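Local coordinates for uncharacterized protein (Bacteroides eggerthii, PDB 4FTD) that is of unknown function but joins a six-bladed beta-propeller to an immunoglobulin-like domain and may take part in carbohydrate metabolism, at residues L312-R317 with V340-V345; R317-L322 with K334-A339; E329-K334 with A384-D389; E371-T376 with H394-Q399. All blocks are in the same frame, centred on the assembly; numbering follows the deposited sequence.

Contact 1: L312-R317 with V340-V345; sequences LWSGIR and VAPKVV
Leu-312 meets Pro-342 and Val-344 in a purely packed join between two strands. Its CB lies 4.0 Å from Pro-342 CG, the two side chains sliding past each other in opposite directions. With chi1 at -66°, CG stands beside the backbone N, and this carries the fork on toward the second strand. There CD1 closes to 3.6 Å on Val-344 CG2, the two side chains crossing at about a right angle, while CD1 also sits 4.1 Å from Pro-342 CB. The other methyl, CD2, turns to Leu-385 of helix 381-390.

Two residues on, Ser-314 points the same way. Its OG nestles 3.4 Å from Val-340 CA and 3.6 Å from Pro-342 CD, and its polar need is met by the carbonyl of Ala-339, to which it hydrogen bonds. Gly-315 gives its bare CA to Val-340 CG1 at 4.0 Å, and Ile-316 CD1 reaches that same methyl.

No hydrogen bond links the two segments, and the strand segments 312-315 and 342-345 have N-to-C directions 142° apart, their axes 7.3 Å from each other at closest. Such face-to-face packing of a strand in one sheet on the first long strand of the next is characteristic of how neighbouring blades of a beta-propeller pack.

Contact 2: R317-L322 with K334-A339; sequences RVPVTL and KIAGEA
Val-320, on the third strand of a propeller blade, lies beside Ile-335 of the connection to the next blade, the two side chains pointing the same way. Segment 334-339 is this connection; it ends in a type I' beta turn from Ala-336 to Ala-339, with Gly-337 at positive phi.

The main bump is Val-320 CG2. It enters a notch walled by Ile-335 CG2, at 3.8 Å, and by Ala-339 CB, at 4.5 Å. Ile-335 has further contacts: its CG2 also touches the ring of Tyr-373, and its CG1 rests on Phe-388. On the more open part of the contact the pyrrolidine of Pro-319 settles with CB 3.5 Å from Ile-335 O and 4.3 Å from Ala-336 CB.

One hydrogen bond pins these shapes in register: Val-320 N gives to Ile-335 O at 2.9 Å, and the donor approaches almost in line with the carbonyl bond (C=O...N angle 173°). Farther along, a water sits 2.9 Å from Val-318 O and 2.8 Å from Ala-339 O.

Contact 3: E329-K334 with A384-D389; sequences EKYKSK and ALKKFD
Tyr-331 and Asp-389 reach toward each other from opposite directions, phenol against carboxylate, with the ring and carboxylate planes 35° apart. Tyr-331 CG, anti to the backbone N (chi1 -175°), carries the ring toward the helix, where its OH donates to Asp-389 OD2 at 2.7 Å, meeting it on the anti side, 25° out of the carboxylate plane. That oxygen lies at the ring's edge, near its plane. Over one face of the same ring passes the aliphatic part of Lys-386, whose CG makes a CH-pi contact 4.0 Å from the centroid; the ammonium goes on to a salt bridge with Glu-382. Leu-385 CB approaches Tyr-331 CD2 obliquely, at 3.9 Å.

Asp-389 OD1 receives the backbone N of Lys-334 on its syn side, at 2.9 Å. The extended lysine chain then crosses the aspartate, and NZ bonds to Asp-389 O at 2.9 Å, from above the carbonyl plane; His-394 NE2 bonds to the same carbonyl.

A water also donates to both Lys-332 O and Asp-389 OD2. With three donors on its carboxylate, Asp-389 is held in orientation and probably ionised, while the Lys-334 ammonium would be expected to interact favourably with the C-terminal end of the helix dipole.

Contact 4: E371-T376 with H394-Q399; sequences EVYDLT and HNPIYQ
Val-372 pairs with Tyr-398, and Glu-371 with Gln-399, in an antiparallel arrangement distorted by a classic beta bulge. Among the backbone bonds, Val-372 N gives to Tyr-398 O at 3.0 Å. Val-372 O receives Ile-397 N at 2.7 Å and, weakly, Tyr-398 N at 3.4 Å, so two successive residues face one.

The side-chain bond joins Gln-399 NE2 to Glu-371 OE2 at 2.8 Å. The two side chains lie side by side, pointing the same way; the acceptor lies in the amide plane, whereas the amide meets OE2 on its anti side, 27° out of the carboxylate plane. OE2 also pairs with Ser-367 OG, a second partner.

Ring packing centres on Tyr-373. Pro-396 CB lies over one face, a CH-pi contact 4.1 Å from the centroid, and His-394 O sits at the ring edge, 3.5 Å from CE1. Purely apolar contact comes from Val-372 CG1 on Ile-397 CG2, at 3.9 Å.

Water and turn bonds continue the strand's end: a water links Asp-374 N to Asn-395 O, and Asp-374 OD1 accepts Thr-376 N in an Asx turn, with Thr-376 OG1 on its syn lone pair.

Strand 369-374 lies between strands 350-357 and 398-401 of one blade, while helix 381-390, which comes between 369-374 and 398-401 in the chain, packs on Leu-375 and sets Phe-388 edge-to-face with His-394.

In the fold
Followed from the N terminus, the chain first reaches these contacts at strand 311-315 and turns back through strand 318-323. Contact 2 closes first, when residues 334-339 return to 317-322 after the outer strand 329-332; contact 1 then closes round it at 340-345, bringing in the next blade. Contact 3 opens at 329-334, within both loops, and closes only at helix 381-390, so it crosses both. Contact 4 opens after contacts 1 and 2 have closed but crosses contact 3, since the helix precedes its second strand. Contacts 1 and 3 tie the later blade and its helix to the earlier one, contact 2 fastens the connection between them, and contact 4 extends the later blade's own sheet.

Contact 1: L312-R317 with V340-V345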
loop_
_atom_site.group_PDB
_atom_site.type_symbol
_atom_site.label_atom_id
_atom_site.label_comp_id
_atom_site.label_asym_id
_atom_site.label_seq_id
_atom_site.Cartn_x
_atom_site.Cartn_y
_atom_site.Cartn_z
ATOM N N LEU A 312 -9.859 -8.575 -6.845
ATOM C CA LEU A 312 -10.687 -7.575 -6.208
ATOM C C LEU A 312 -11.211 -6.686 -7.329
ATOM O O LEU A 312 -10.471 -6.225 -8.161
ATOM C CB LEU A 312 -9.932 -6.781 -5.161
ATOM C CG LEU A 312 -9.443 -7.468 -3.898
ATOM C CD1 LEU A 312 -8.812 -6.385 -3.028
ATOM C CD2 LEU A 312 -10.602 -8.166 -3.174
ATOM N N TRP A 313 -12.523 -6.503 -7.360
ATOM C CA TRP A 313 -13.180 -5.633 -8.305
ATOM C C TRP A 313 -13.806 -4.485 -7.541
ATOM O O TRP A 313 -14.436 -4.693 -6.514
ATOM C CB TRP A 313 -14.275 -6.416 -9.013
ATOM C CG TRP A 313 -15.193 -5.643 -9.916
ATOM C CD1 TRP A 313 -14.873 -4.563 -10.701
ATOM C CD2 TRP A 313 -16.551 -5.947 -10.206
ATOM N NE1 TRP A 313 -15.953 -4.154 -11.419
ATOM C CE2 TRP A 313 -16.996 -5.002 -11.164
ATOM C CE3 TRP A 313 -17.451 -6.919 -9.744
ATOM C CZ2 TRP A 313 -18.294 -4.985 -11.659
ATOM C CZ3 TRP A 313 -18.764 -6.913 -10.248
ATOM C CH2 TRP A 313 -19.168 -5.953 -11.199
ATOM N N SER A 314 -13.581 -3.272 -8.018
ATOM C CA SER A 314 -14.304 -2.120 -7.532
ATOM C C SER A 314 -14.516 -1.093 -8.637
ATOM O O SER A 314 -13.895 -1.154 -9.738
ATOM C CB SER A 314 -13.646 -1.491 -6.293
ATOM O OG SER A 314 -12.560 -0.636 -6.642
ATOM N N GLY A 315 -15.426 -0.165 -8.323
ATOM C CA GLY A 315 -15.828 0.921 -9.211
ATOM C C GLY A 315 -16.482 2.045 -8.413
ATOM O O GLY A 315 -16.558 1.998 -7.167
ATOM N N ILE A 316 -16.980 3.037 -9.127
ATOM C CA ILE A 316 -17.529 4.235 -8.512
ATOM C C ILE A 316 -18.637 3.916 -7.529
ATOM O O ILE A 316 -18.623 4.421 -6.407
ATOM C CB ILE A 316 -17.927 5.311 -9.568
ATOM C CG1 ILE A 316 -16.692 5.733 -10.403
ATOM C CG2 ILE A 316 -18.515 6.531 -8.894
ATOM C CD1 ILE A 316 -15.498 6.266 -9.614
ATOM N N ARG A 317 -19.563 3.066 -7.941
ATOM C CA ARG A 317 -20.655 2.606 -7.068
ATOM C C ARG A 317 -20.633 1.081 -6.862
ATOM O O ARG A 317 -21.682 0.457 -6.669
ATOM C CB ARG A 317 -22.018 3.073 -7.617
ATOM C CG ARG A 317 -22.191 4.589 -7.585
ATOM C CD ARG A 317 -23.554 4.991 -8.127
ATOM N NE ARG A 317 -23.709 4.647 -9.534
ATOM C CZ ARG A 317 -23.146 5.305 -10.560
ATOM N NH1 ARG A 317 -22.362 6.366 -10.377
ATOM N NH2 ARG A 317 -23.353 4.890 -11.786
ATOM N N VAL A 340 -11.112 2.840 -6.172
ATOM C CA VAL A 340 -10.814 2.136 -7.398
ATOM C C VAL A 340 -9.340 1.683 -7.343
ATOM O O VAL A 340 -8.629 1.922 -6.365
ATOM C CB VAL A 340 -11.136 2.987 -8.679
ATOM C CG1 VAL A 340 -12.640 3.339 -8.726
ATOM C CG2 VAL A 340 -10.293 4.250 -8.790
ATOM N N ALA A 341 -8.932 0.933 -8.354
ATOM C CA ALA A 341 -7.599 0.316 -8.423
ATOM C C ALA A 341 -7.175 -0.442 -7.122
ATOM O O ALA A 341 -6.108 -0.207 -6.601
ATOM C CB ALA A 341 -6.571 1.376 -8.819
ATOM N N PRO A 342 -8.021 -1.363 -6.615
ATOM C CA PRO A 342 -7.755 -2.078 -5.340
ATOM C C PRO A 342 -6.631 -3.107 -5.434
ATOM O O PRO A 342 -6.774 -4.119 -6.151
ATOM C CB PRO A 342 -9.103 -2.778 -5.041
ATOM C CG PRO A 342 -9.706 -2.975 -6.385
ATOM C CD PRO A 342 -9.256 -1.837 -7.239
ATOM N N LYS A 343 -5.510 -2.837 -4.752
ATOM C CA LYS A 343 -4.371 -3.750 -4.752
ATOM C C LYS A 343 -4.027 -4.213 -3.343
ATOM O O LYS A 343 -3.904 -3.404 -2.422
ATOM C CB LYS A 343 -3.138 -3.089 -5.402
ATOM C CG LYS A 343 -3.358 -2.688 -6.853
ATOM C CD LYS A 343 -2.096 -2.332 -7.640
ATOM C CE LYS A 343 -2.448 -2.003 -9.094
ATOM N NZ LYS A 343 -1.253 -1.589 -9.925
ATOM N N VAL A 344 -3.866 -5.514 -3.185
ATOM C CA VAL A 344 -3.485 -6.103 -1.893
ATOM C C VAL A 344 -1.962 -6.159 -1.800
ATOM O O VAL A 344 -1.328 -6.713 -2.665
ATOM C CB VAL A 344 -4.080 -7.502 -1.704
ATOM C CG1 VAL A 344 -3.574 -8.138 -0.393
ATOM C CG2 VAL A 344 -5.599 -7.428 -1.752
ATOM N N VAL A 345 -1.407 -5.562 -0.738
ATOM C CA VAL A 345 0.026 -5.472 -0.484
ATOM C C VAL A 345 0.368 -6.228 0.787
ATOM O O VAL A 345 -0.231 -5.943 1.823
ATOM C CB VAL A 345 0.415 -3.981 -0.218
ATOM C CG1 VAL A 345 1.903 -3.830 0.023
ATOM C CG2 VAL A 345 -0.005 -3.119 -1.383
#

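Contact 2: R317-L322 with K334-A339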
loop_
_atom_site.group_PDB
_atom_site.type_symbol
_atom_site.label_atom_id
_atom_site.label_comp_id
_atom_site.label_asym_id
_atom_site.label_seq_id
_atom_site.Cartn_x
_atom_site.Cartn_y
_atom_site.Cartn_z
ATOM N N ARG A 317 -19.563 3.066 -7.941
ATOM C CA ARG A 317 -20.655 2.606 -7.068
ATOM C C ARG A 317 -20.633 1.081 -6.862
ATOM O O ARG A 317 -21.682 0.457 -6.669
ATOM C CB ARG A 317 -22.018 3.073 -7.617
ATOM C CG ARG A 317 -22.191 4.589 -7.585
ATOM C CD ARG A 317 -23.554 4.991 -8.127
ATOM N NE ARG A 317 -23.709 4.647 -9.534
ATOM C CZ ARG A 317 -23.146 5.305 -10.560
ATOM N NH1 ARG A 317 -22.362 6.366 -10.377
ATOM N NH2 ARG A 317 -23.353 4.890 -11.786
ATOM N N VAL A 318 -19.438 0.492 -6.918
ATOM C CA VAL A 318 -19.207 -0.916 -6.614
ATOM C C VAL A 318 -18.142 -0.951 -5.503
ATOM O O VAL A 318 -16.946 -0.673 -5.761
ATOM C CB VAL A 318 -18.757 -1.770 -7.832
ATOM C CG1 VAL A 318 -18.444 -3.199 -7.363
ATOM C CG2 VAL A 318 -19.844 -1.795 -8.943
ATOM N N PRO A 319 -18.558 -1.253 -4.256
ATOM C CA PRO A 319 -17.580 -1.459 -3.179
ATOM C C PRO A 319 -16.602 -2.561 -3.550
ATOM O O PRO A 319 -16.953 -3.417 -4.353
ATOM C CB PRO A 319 -18.435 -1.939 -1.994
ATOM C CG PRO A 319 -19.827 -1.620 -2.341
ATOM C CD PRO A 319 -19.923 -1.588 -3.830
ATOM N N VAL A 320 -15.415 -2.533 -2.941
ATOM C CA VAL A 320 -14.357 -3.532 -3.128
ATOM C C VAL A 320 -14.962 -4.920 -2.862
ATOM O O VAL A 320 -15.481 -5.199 -1.773
ATOM C CB VAL A 320 -13.132 -3.237 -2.222
ATOM C CG1 VAL A 320 -12.117 -4.363 -2.287
ATOM C CG2 VAL A 320 -12.474 -1.914 -2.632
ATOM N N THR A 321 -14.939 -5.758 -3.892
ATOM C CA THR A 321 -15.588 -7.068 -3.893
ATOM C C THR A 321 -14.588 -8.128 -4.338
ATOM O O THR A 321 -13.929 -7.986 -5.384
ATOM C CB THR A 321 -16.804 -7.062 -4.878
ATOM O OG1 THR A 321 -17.748 -6.019 -4.537
ATOM C CG2 THR A 321 -17.499 -8.415 -4.930
ATOM N N LEU A 322 -14.502 -9.198 -3.565
ATOM C CA LEU A 322 -13.706 -10.353 -3.915
ATOM C C LEU A 322 -14.507 -11.136 -4.975
ATOM O O LEU A 322 -15.683 -11.446 -4.753
ATOM C CB LEU A 322 -13.461 -11.224 -2.671
ATOM C CG LEU A 322 -12.600 -12.484 -2.815
ATOM C CD1 LEU A 322 -11.189 -12.055 -3.166
ATOM C CD2 LEU A 322 -12.598 -13.339 -1.545
ATOM N N LYS A 334 -17.329 -3.566 2.744
ATOM C CA LYS A 334 -17.827 -2.220 3.034
ATOM C C LYS A 334 -16.872 -1.122 2.563
ATOM O O LYS A 334 -17.202 0.040 2.703
ATOM C CB LYS A 334 -18.087 -2.052 4.541
ATOM C CG LYS A 334 -19.202 -2.922 5.053
ATOM C CD LYS A 334 -19.239 -2.918 6.584
ATOM C CE LYS A 334 -20.462 -3.626 7.144
ATOM N NZ LYS A 334 -20.328 -3.766 8.620
ATOM N N ILE A 335 -15.705 -1.475 2.014
ATOM C CA ILE A 335 -14.756 -0.472 1.499
ATOM C C ILE A 335 -15.322 0.095 0.182
ATOM O O ILE A 335 -15.390 -0.607 -0.800
ATOM C CB ILE A 335 -13.347 -1.065 1.333
ATOM C CG1 ILE A 335 -12.820 -1.491 2.720
ATOM C CG2 ILE A 335 -12.396 -0.046 0.701
ATOM C CD1 ILE A 335 -11.602 -2.377 2.708
ATOM N N ALA A 336 -15.742 1.363 0.210
ATOM C CA ALA A 336 -16.440 2.033 -0.895
ATOM C C ALA A 336 -15.860 3.440 -1.025
ATOM O O ALA A 336 -14.654 3.576 -1.143
ATOM C CB ALA A 336 -17.951 2.074 -0.629
ATOM N N GLY A 337 -16.680 4.483 -1.017
ATOM C CA GLY A 337 -16.177 5.868 -1.188
ATOM C C GLY A 337 -15.470 6.167 -2.522
ATOM O O GLY A 337 -14.609 7.069 -2.599
ATOM N N GLU A 338 -15.864 5.427 -3.570
ATOM C CA GLU A 338 -15.325 5.500 -4.921
ATOM C C GLU A 338 -13.869 5.013 -5.021
ATOM O O GLU A 338 -13.146 5.450 -5.924
ATOM C CB GLU A 338 -15.453 6.911 -5.542
ATOM C CG GLU A 338 -16.864 7.522 -5.429
ATOM C CD GLU A 338 -17.019 8.783 -6.274
ATOM O OE1 GLU A 338 -16.177 9.062 -7.165
ATOM O OE2 GLU A 338 -17.996 9.511 -6.034
ATOM N N ALA A 339 -13.474 4.119 -4.095
ATOM C CA ALA A 339 -12.200 3.425 -4.128
ATOM C C ALA A 339 -12.153 2.593 -5.407
ATOM O O ALA A 339 -13.045 1.803 -5.709
ATOM C CB ALA A 339 -12.012 2.531 -2.915
HETATM O O HOH W 1 -15.447 1.406 -4.321
#

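Contact 3: E329-K334 with A384-D389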
loop_
_atom_site.group_PDB
_atom_site.type_symbol
_atom_site.label_atom_id
_atom_site.label_comp_id
_atom_site.label_asym_id
_atom_site.label_seq_id
_atom_site.Cartn_x
_atom_site.Cartn_y
_atom_site.Cartn_z
ATOM N N GLU A 329 -19.119 -13.057 -8.060
ATOM C CA GLU A 329 -18.981 -12.364 -6.775
ATOM C C GLU A 329 -18.873 -13.336 -5.610
ATOM O O GLU A 329 -19.732 -14.145 -5.424
ATOM C CB GLU A 329 -20.117 -11.327 -6.577
ATOM C CG GLU A 329 -20.049 -10.184 -7.623
ATOM C CD GLU A 329 -20.992 -9.002 -7.373
ATOM O OE1 GLU A 329 -21.111 -8.541 -6.213
ATOM O OE2 GLU A 329 -21.610 -8.516 -8.348
ATOM N N LYS A 330 -17.773 -13.268 -4.868
ATOM C CA LYS A 330 -17.521 -14.134 -3.696
ATOM C C LYS A 330 -17.848 -13.373 -2.422
ATOM O O LYS A 330 -18.417 -13.942 -1.529
ATOM C CB LYS A 330 -16.058 -14.640 -3.656
ATOM C CG LYS A 330 -15.827 -16.074 -4.136
ATOM C CD LYS A 330 -16.354 -16.359 -5.549
ATOM C CE LYS A 330 -16.293 -17.848 -5.890
ATOM N NZ LYS A 330 -17.310 -18.245 -6.906
ATOM N N TYR A 331 -17.447 -12.097 -2.312
ATOM C CA TYR A 331 -17.740 -11.318 -1.102
ATOM C C TYR A 331 -17.681 -9.812 -1.343
ATOM O O TYR A 331 -16.659 -9.316 -1.722
ATOM C CB TYR A 331 -16.785 -11.723 0.054
ATOM C CG TYR A 331 -17.117 -11.028 1.346
ATOM C CD1 TYR A 331 -18.131 -11.509 2.175
ATOM C CD2 TYR A 331 -16.456 -9.869 1.726
ATOM C CE1 TYR A 331 -18.469 -10.853 3.354
ATOM C CE2 TYR A 331 -16.792 -9.200 2.909
ATOM C CZ TYR A 331 -17.799 -9.699 3.707
ATOM O OH TYR A 331 -18.120 -9.041 4.850
ATOM N N LYS A 332 -18.775 -9.108 -1.038
ATOM C CA LYS A 332 -18.855 -7.664 -1.161
ATOM C C LYS A 332 -18.474 -7.048 0.172
ATOM O O LYS A 332 -19.121 -7.303 1.144
ATOM C CB LYS A 332 -20.270 -7.229 -1.561
ATOM C CG LYS A 332 -20.355 -5.760 -1.922
ATOM C CD LYS A 332 -21.689 -5.350 -2.512
ATOM C CE LYS A 332 -22.736 -5.123 -1.453
ATOM N NZ LYS A 332 -23.764 -4.199 -1.992
ATOM N N SER A 333 -17.413 -6.251 0.228
ATOM C CA SER A 333 -16.993 -5.594 1.480
ATOM C C SER A 333 -17.662 -4.234 1.645
ATOM O O SER A 333 -18.436 -3.787 0.779
ATOM C CB SER A 333 -15.470 -5.430 1.529
ATOM O OG SER A 333 -15.035 -4.290 0.800
ATOM N N LYS A 334 -17.329 -3.566 2.744
ATOM C CA LYS A 334 -17.827 -2.220 3.034
ATOM C C LYS A 334 -16.872 -1.122 2.563
ATOM O O LYS A 334 -17.202 0.040 2.703
ATOM C CB LYS A 334 -18.087 -2.052 4.541
ATOM C CG LYS A 334 -19.202 -2.922 5.053
ATOM C CD LYS A 334 -19.239 -2.918 6.584
ATOM C CE LYS A 334 -20.462 -3.626 7.144
ATOM N NZ LYS A 334 -20.328 -3.766 8.620
ATOM N N ALA A 384 -10.114 -11.776 5.751
ATOM C CA ALA A 384 -9.627 -10.438 6.095
ATOM C C ALA A 384 -10.704 -9.373 5.816
ATOM O O ALA A 384 -10.948 -8.510 6.658
ATOM C CB ALA A 384 -8.322 -10.139 5.377
ATOM N N LEU A 385 -11.384 -9.474 4.671
ATOM C CA LEU A 385 -12.462 -8.536 4.322
ATOM C C LEU A 385 -13.638 -8.672 5.310
ATOM O O LEU A 385 -14.197 -7.676 5.720
ATOM C CB LEU A 385 -12.927 -8.722 2.878
ATOM C CG LEU A 385 -11.888 -8.370 1.801
ATOM C CD1 LEU A 385 -12.299 -8.888 0.437
ATOM C CD2 LEU A 385 -11.665 -6.870 1.763
ATOM N N LYS A 386 -13.998 -9.898 5.684
ATOM C CA LYS A 386 -15.037 -10.133 6.697
ATOM C C LYS A 386 -14.673 -9.495 8.024
ATOM O O LYS A 386 -15.502 -8.788 8.614
ATOM C CB LYS A 386 -15.330 -11.631 6.900
ATOM C CG LYS A 386 -16.195 -12.222 5.802
ATOM C CD LYS A 386 -16.429 -13.723 5.928
ATOM C CE LYS A 386 -17.247 -14.224 4.741
ATOM N NZ LYS A 386 -17.144 -15.688 4.565
ATOM N N LYS A 387 -13.435 -9.717 8.477
ATOM C CA LYS A 387 -13.000 -9.193 9.780
ATOM C C LYS A 387 -12.982 -7.676 9.767
ATOM O O LYS A 387 -13.410 -7.069 10.730
ATOM C CB LYS A 387 -11.668 -9.797 10.234
ATOM C CG LYS A 387 -11.804 -11.269 10.640
ATOM C CD LYS A 387 -10.605 -11.818 11.413
ATOM C CE LYS A 387 -10.892 -13.186 12.047
ATOM N NZ LYS A 387 -10.982 -14.256 11.009
ATOM N N PHE A 388 -12.557 -7.069 8.654
ATOM C CA PHE A 388 -12.626 -5.620 8.493
ATOM C C PHE A 388 -14.080 -5.176 8.683
ATOM O O PHE A 388 -14.386 -4.384 9.576
ATOM C CB PHE A 388 -12.080 -5.168 7.124
ATOM C CG PHE A 388 -12.188 -3.692 6.887
ATOM C CD1 PHE A 388 -11.197 -2.826 7.330
ATOM C CD2 PHE A 388 -13.305 -3.154 6.239
ATOM C CE1 PHE A 388 -11.313 -1.449 7.126
ATOM C CE2 PHE A 388 -13.426 -1.789 6.034
ATOM C CZ PHE A 388 -12.433 -0.935 6.477
ATOM N N ASP A 389 -14.978 -5.733 7.876
ATOM C CA ASP A 389 -16.402 -5.359 7.921
ATOM C C ASP A 389 -17.022 -5.459 9.305
ATOM O O ASP A 389 -17.787 -4.588 9.688
ATOM C CB ASP A 389 -17.227 -6.191 6.935
ATOM C CG ASP A 389 -17.035 -5.748 5.462
ATOM O OD1 ASP A 389 -16.324 -4.742 5.184
ATOM O OD2 ASP A 389 -17.633 -6.412 4.579
HETATM O O HOH W 2 -20.119 -5.908 3.594
#

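Contact 4: E371-T376 with H394-Q399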
loop_
_atom_site.group_PDB
_atom_site.type_symbol
_atom_site.label_atom_id
_atom_site.label_comp_id
_atom_site.label_asym_id
_atom_site.label_seq_id
_atom_site.Cartn_x
_atom_site.Cartn_y
_atom_site.Cartn_z
ATOM N N GLU A 371 -5.593 5.822 -0.332
ATOM C CA GLU A 371 -6.012 5.306 0.972
ATOM C C GLU A 371 -5.483 3.900 1.172
ATOM O O GLU A 371 -5.421 3.121 0.231
ATOM C CB GLU A 371 -7.543 5.354 1.083
ATOM C CG GLU A 371 -8.025 6.787 1.245
ATOM C CD GLU A 371 -9.522 6.960 1.301
ATOM O OE1 GLU A 371 -10.270 5.972 1.154
ATOM O OE2 GLU A 371 -9.949 8.116 1.484
ATOM N N VAL A 372 -5.072 3.608 2.401
ATOM C CA VAL A 372 -4.597 2.305 2.796
ATOM C C VAL A 372 -5.485 1.800 3.929
ATOM O O VAL A 372 -5.727 2.520 4.913
ATOM C CB VAL A 372 -3.134 2.368 3.271
ATOM C CG1 VAL A 372 -2.633 0.975 3.593
ATOM C CG2 VAL A 372 -2.273 3.021 2.205
ATOM N N TYR A 373 -5.966 0.566 3.781
ATOM C CA TYR A 373 -6.790 -0.086 4.772
ATOM C C TYR A 373 -6.035 -1.264 5.330
ATOM O O TYR A 373 -5.300 -1.940 4.607
ATOM C CB TYR A 373 -8.099 -0.548 4.168
ATOM C CG TYR A 373 -8.990 0.582 3.818
ATOM C CD1 TYR A 373 -9.895 1.093 4.757
ATOM C CD2 TYR A 373 -8.915 1.180 2.567
ATOM C CE1 TYR A 373 -10.712 2.146 4.451
ATOM C CE2 TYR A 373 -9.737 2.227 2.239
ATOM C CZ TYR A 373 -10.632 2.704 3.173
ATOM O OH TYR A 373 -11.423 3.747 2.831
ATOM N N ASP A 374 -6.208 -1.512 6.616
ATOM C CA ASP A 374 -5.532 -2.640 7.277
ATOM C C ASP A 374 -6.343 -3.924 7.122
ATOM O O ASP A 374 -7.453 -4.016 7.642
ATOM C CB ASP A 374 -5.324 -2.348 8.755
ATOM C CG ASP A 374 -4.321 -3.291 9.416
ATOM O OD1 ASP A 374 -3.984 -4.371 8.882
ATOM O OD2 ASP A 374 -3.844 -2.918 10.493
ATOM N N LEU A 375 -5.783 -4.910 6.416
ATOM C CA LEU A 375 -6.439 -6.229 6.245
ATOM C C LEU A 375 -5.590 -7.376 6.827
ATOM O O LEU A 375 -5.655 -8.518 6.357
ATOM C CB LEU A 375 -6.770 -6.454 4.759
ATOM C CG LEU A 375 -7.784 -5.528 4.098
ATOM C CD1 LEU A 375 -8.015 -5.996 2.649
ATOM C CD2 LEU A 375 -9.096 -5.502 4.869
ATOM N N THR A 376 -4.829 -7.073 7.889
ATOM C CA THR A 376 -3.916 -8.043 8.489
ATOM C C THR A 376 -4.625 -9.249 9.102
ATOM O O THR A 376 -4.272 -10.365 8.760
ATOM C CB THR A 376 -3.010 -7.370 9.538
ATOM O OG1 THR A 376 -2.226 -6.390 8.866
ATOM C CG2 THR A 376 -2.087 -8.389 10.258
ATOM N N HIS A 394 -13.763 1.540 10.423
ATOM C CA HIS A 394 -13.549 1.326 8.982
ATOM C C HIS A 394 -12.773 2.451 8.323
ATOM O O HIS A 394 -12.867 2.634 7.137
ATOM C CB HIS A 394 -14.885 1.076 8.272
ATOM C CG HIS A 394 -15.653 -0.049 8.875
ATOM N ND1 HIS A 394 -16.793 0.148 9.616
ATOM C CD2 HIS A 394 -15.385 -1.372 8.939
ATOM C CE1 HIS A 394 -17.226 -1.016 10.064
ATOM N NE2 HIS A 394 -16.383 -1.953 9.676
ATOM N N ASN A 395 -12.025 3.221 9.095
ATOM C CA ASN A 395 -11.218 4.298 8.532
ATOM C C ASN A 395 -9.958 3.729 7.880
ATOM O O ASN A 395 -9.421 2.726 8.344
ATOM C CB ASN A 395 -10.775 5.281 9.611
ATOM C CG ASN A 395 -11.941 5.940 10.320
ATOM O OD1 ASN A 395 -12.016 5.921 11.542
ATOM N ND2 ASN A 395 -12.856 6.496 9.560
ATOM N N PRO A 396 -9.460 4.384 6.827
ATOM C CA PRO A 396 -8.139 3.976 6.349
ATOM C C PRO A 396 -7.082 4.191 7.440
ATOM O O PRO A 396 -7.255 5.051 8.290
ATOM C CB PRO A 396 -7.878 4.898 5.159
ATOM C CG PRO A 396 -8.849 5.999 5.269
ATOM C CD PRO A 396 -10.031 5.480 6.032
ATOM N N ILE A 397 -6.037 3.371 7.448
ATOM C CA ILE A 397 -4.902 3.537 8.352
ATOM C C ILE A 397 -3.950 4.636 7.816
ATOM O O ILE A 397 -3.123 5.128 8.540
ATOM C CB ILE A 397 -4.178 2.192 8.570
ATOM C CG1 ILE A 397 -3.181 2.271 9.723
ATOM C CG2 ILE A 397 -3.473 1.731 7.313
ATOM C CD1 ILE A 397 -2.592 0.926 10.087
ATOM N N TYR A 398 -4.073 5.023 6.547
ATOM C CA TYR A 398 -3.274 6.126 5.977
ATOM C C TYR A 398 -4.041 6.741 4.809
ATOM O O TYR A 398 -4.685 6.019 4.062
ATOM C CB TYR A 398 -1.892 5.639 5.478
ATOM C CG TYR A 398 -1.073 6.748 4.855
ATOM C CD1 TYR A 398 -0.433 7.692 5.653
ATOM C CD2 TYR A 398 -0.990 6.893 3.462
ATOM C CE1 TYR A 398 0.292 8.736 5.090
ATOM C CE2 TYR A 398 -0.277 7.941 2.891
ATOM C CZ TYR A 398 0.369 8.850 3.702
ATOM O OH TYR A 398 1.057 9.884 3.134
ATOM N N GLN A 399 -3.963 8.065 4.666
ATOM C CA GLN A 399 -4.613 8.786 3.581
ATOM C C GLN A 399 -3.716 9.905 3.104
ATOM O O GLN A 399 -3.105 10.596 3.922
ATOM C CB GLN A 399 -5.912 9.417 4.063
ATOM C CG GLN A 399 -6.738 10.074 2.968
ATOM C CD GLN A 399 -7.975 10.736 3.509
ATOM O OE1 GLN A 399 -7.895 11.686 4.281
ATOM N NE2 GLN A 399 -9.117 10.246 3.105
HETATM O O HOH W 3 -8.053 0.265 8.042
#